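Local structure of putative glutaryl-CoA dehydrogenase (Thermus thermophilus, 2EBA) at residues P49-A52 and F56-P59. The protein belongs to the acyl-CoA dehydrogenase family of flavoproteins and binds flavin-adenine dinucleotide in an assembly of four chains. Numbering follows the deposited sequence.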
ATOM      1  N   PRO A  49     -34.470   9.500  23.343  1.00 22.31           N
ATOM      2  CA  PRO A  49     -35.323  10.677  23.502  1.00 23.00           C
ATOM      3  C   PRO A  49     -34.475  11.952  23.419  1.00 22.40           C
ATOM      4  O   PRO A  49     -34.964  12.989  22.927  1.00 22.15           O
ATOM      5  CB  PRO A  49     -35.969  10.489  24.897  1.00 23.16           C
ATOM      6  CG  PRO A  49     -35.444   9.129  25.385  1.00 23.66           C
ATOM      7  CD  PRO A  49     -34.957   8.395  24.192  1.00 22.55           C
ATOM      8  N   ARG A  50     -33.221  11.902  23.854  1.00 22.50           N
ATOM      9  CA  ARG A  50     -32.356  13.089  23.792  1.00 22.10           C
ATOM     10  C   ARG A  50     -32.089  13.429  22.305  1.00 20.81           C
ATOM     11  O   ARG A  50     -32.114  14.592  21.935  1.00 20.14           O
ATOM     12  CB  ARG A  50     -31.009  12.864  24.484  1.00 21.09           C
ATOM     13  CG  ARG A  50     -31.179  12.631  25.976  1.00 22.09           C
ATOM     14  CD  ARG A  50     -31.845  13.800  26.690  1.00 21.13           C
ATOM     15  NE  ARG A  50     -30.917  14.914  26.800  1.00 22.25           N
ATOM     16  CZ  ARG A  50     -30.996  16.034  26.087  1.00 20.96           C
ATOM     17  NH1 ARG A  50     -31.979  16.197  25.188  1.00 22.46           N
ATOM     18  NH2 ARG A  50     -30.087  16.986  26.252  1.00 21.64           N
ATOM     19  N   PHE A  51     -31.815  12.425  21.464  1.00 20.68           N
ATOM     20  CA  PHE A  51     -31.552  12.676  20.031  1.00 20.69           C
ATOM     21  C   PHE A  51     -32.792  13.287  19.412  1.00 20.93           C
ATOM     22  O   PHE A  51     -32.691  14.164  18.567  1.00 19.89           O
ATOM     23  CB  PHE A  51     -31.271  11.397  19.250  1.00 19.72           C
ATOM     24  CG  PHE A  51     -30.046  10.660  19.676  1.00 18.88           C
ATOM     25  CD1 PHE A  51     -29.040  11.267  20.413  1.00 19.47           C
ATOM     26  CD2 PHE A  51     -29.896   9.334  19.317  1.00 18.35           C
ATOM     27  CE1 PHE A  51     -27.914  10.536  20.783  1.00 20.31           C
ATOM     28  CE2 PHE A  51     -28.772   8.616  19.674  1.00 18.75           C
ATOM     29  CZ  PHE A  51     -27.792   9.209  20.405  1.00 18.51           C
ATOM     30  N   ALA A  52     -33.955  12.764  19.804  1.00 21.48           N
ATOM     31  CA  ALA A  52     -35.231  13.248  19.277  1.00 21.82           C
ATOM     32  C   ALA A  52     -35.351  14.725  19.612  1.00 22.08           C
ATOM     33  O   ALA A  52     -35.639  15.553  18.754  1.00 22.53           O
ATOM     34  CB  ALA A  52     -36.376  12.469  19.894  1.00 20.00           C
ATOM     35  N   PHE A  56     -32.100  15.091  15.917  1.00 17.14           N
ATOM     36  CA  PHE A  56     -31.199  14.172  15.248  1.00 16.32           C
ATOM     37  C   PHE A  56     -31.944  13.148  14.454  1.00 17.04           C
ATOM     38  O   PHE A  56     -31.353  12.439  13.639  1.00 16.85           O
ATOM     39  CB  PHE A  56     -30.388  13.382  16.248  1.00 16.02           C
ATOM     40  CG  PHE A  56     -29.285  14.141  16.866  1.00 15.55           C
ATOM     41  CD1 PHE A  56     -29.051  15.470  16.537  1.00 14.27           C
ATOM     42  CD2 PHE A  56     -28.439  13.505  17.778  1.00 15.56           C
ATOM     43  CE1 PHE A  56     -27.999  16.151  17.089  1.00 15.01           C
ATOM     44  CE2 PHE A  56     -27.364  14.189  18.350  1.00 14.71           C
ATOM     45  CZ  PHE A  56     -27.143  15.507  18.005  1.00 15.06           C
ATOM     46  N   LEU A  57     -33.235  13.016  14.707  1.00 17.40           N
ATOM     47  CA  LEU A  57     -33.955  11.995  14.010  1.00 16.66           C
ATOM     48  C   LEU A  57     -34.661  12.471  12.767  1.00 15.99           C
ATOM     49  O   LEU A  57     -35.721  13.142  12.839  1.00 17.43           O
ATOM     50  CB  LEU A  57     -34.909  11.364  14.984  1.00 16.95           C
ATOM     51  CG  LEU A  57     -34.282  10.225  15.824  1.00 18.49           C
ATOM     52  CD1 LEU A  57     -32.765  10.423  16.159  1.00 16.11           C
ATOM     53  CD2 LEU A  57     -35.076  10.147  17.147  1.00 16.50           C
ATOM     54  N   GLY A  58     -34.097  12.067  11.626  1.00 15.86           N
ATOM     55  CA  GLY A  58     -34.634  12.463  10.344  1.00 15.54           C
ATOM     56  C   GLY A  58     -34.522  13.968  10.261  1.00 16.44           C
ATOM     57  O   GLY A  58     -35.502  14.646   9.962  1.00 15.56           O
ATOM     58  N   PRO A  59     -33.307  14.524  10.458  1.00 17.40           N
ATOM     59  CA  PRO A  59     -33.128  15.973  10.406  1.00 16.95           C
ATOM     60  C   PRO A  59     -33.601  16.725   9.178  1.00 17.49           C
ATOM     61  O   PRO A  59     -34.092  17.849   9.303  1.00 16.40           O
ATOM     62  CB  PRO A  59     -31.641  16.160  10.683  1.00 17.14           C
ATOM     63  CG  PRO A  59     -31.033  14.911  10.210  1.00 17.25           C
ATOM     64  CD  PRO A  59     -32.013  13.818  10.492  1.00 17.51           C
TER
HETATM   65  O   HOH W   1     -35.658  14.357  15.855  1.00  8.99           O
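Phe51 and Phe56 meet obliquely where helix 48-54 gives way to a loop, and two features are consistent with a Schellman motif at this helix end. The first is a 6→1 backbone hydrogen bond: Phe56 N donates to Phe51 O over 2.9 Å, with an N-H...O angle of 157°. The second is the apolar contact between the residues that this bond joins.

Followed outward from its CB, the Phe51 side chain touches both loop residues: Phe51 CB lies 3.6 Å from Leu57 CD1 and is also close to Phe56 CB, at 3.7 Å. With chi1 at -63°, CG stands anti to the carbonyl carbon, which carries the ring beside that of Phe56. CG then meets Phe56 CD2, and Phe51 CD1 comes closest to Phe56, 3.5 Å from Phe56 CD2, while also reaching Phe56 CE2. The Phe51 and Phe56 ring centroids are 5.6 Å apart, with planes at 35°. Farther out, Phe51 packs on Val93 and Leu82 of helices 87-107 and 72-85, while Phe56 touches Ile78 and Ala22, so this helix end is set among the helices of the N-terminal domain.

Leu57 divides its branches between neighbouring helix residues: CD1 goes to Phe51, whereas Leu57 CD2 sits 3.8 Å from Ala52 CB and equally near Ala52 CA. Beyond the 6→1 bond, the polar backbone continues through a water molecule instead of a direct bond. That water's oxygen lies 3.1 Å from Ala52 O, to which it donates, and accepts the N-H of Leu57 at 3.0 Å from Leu57 N.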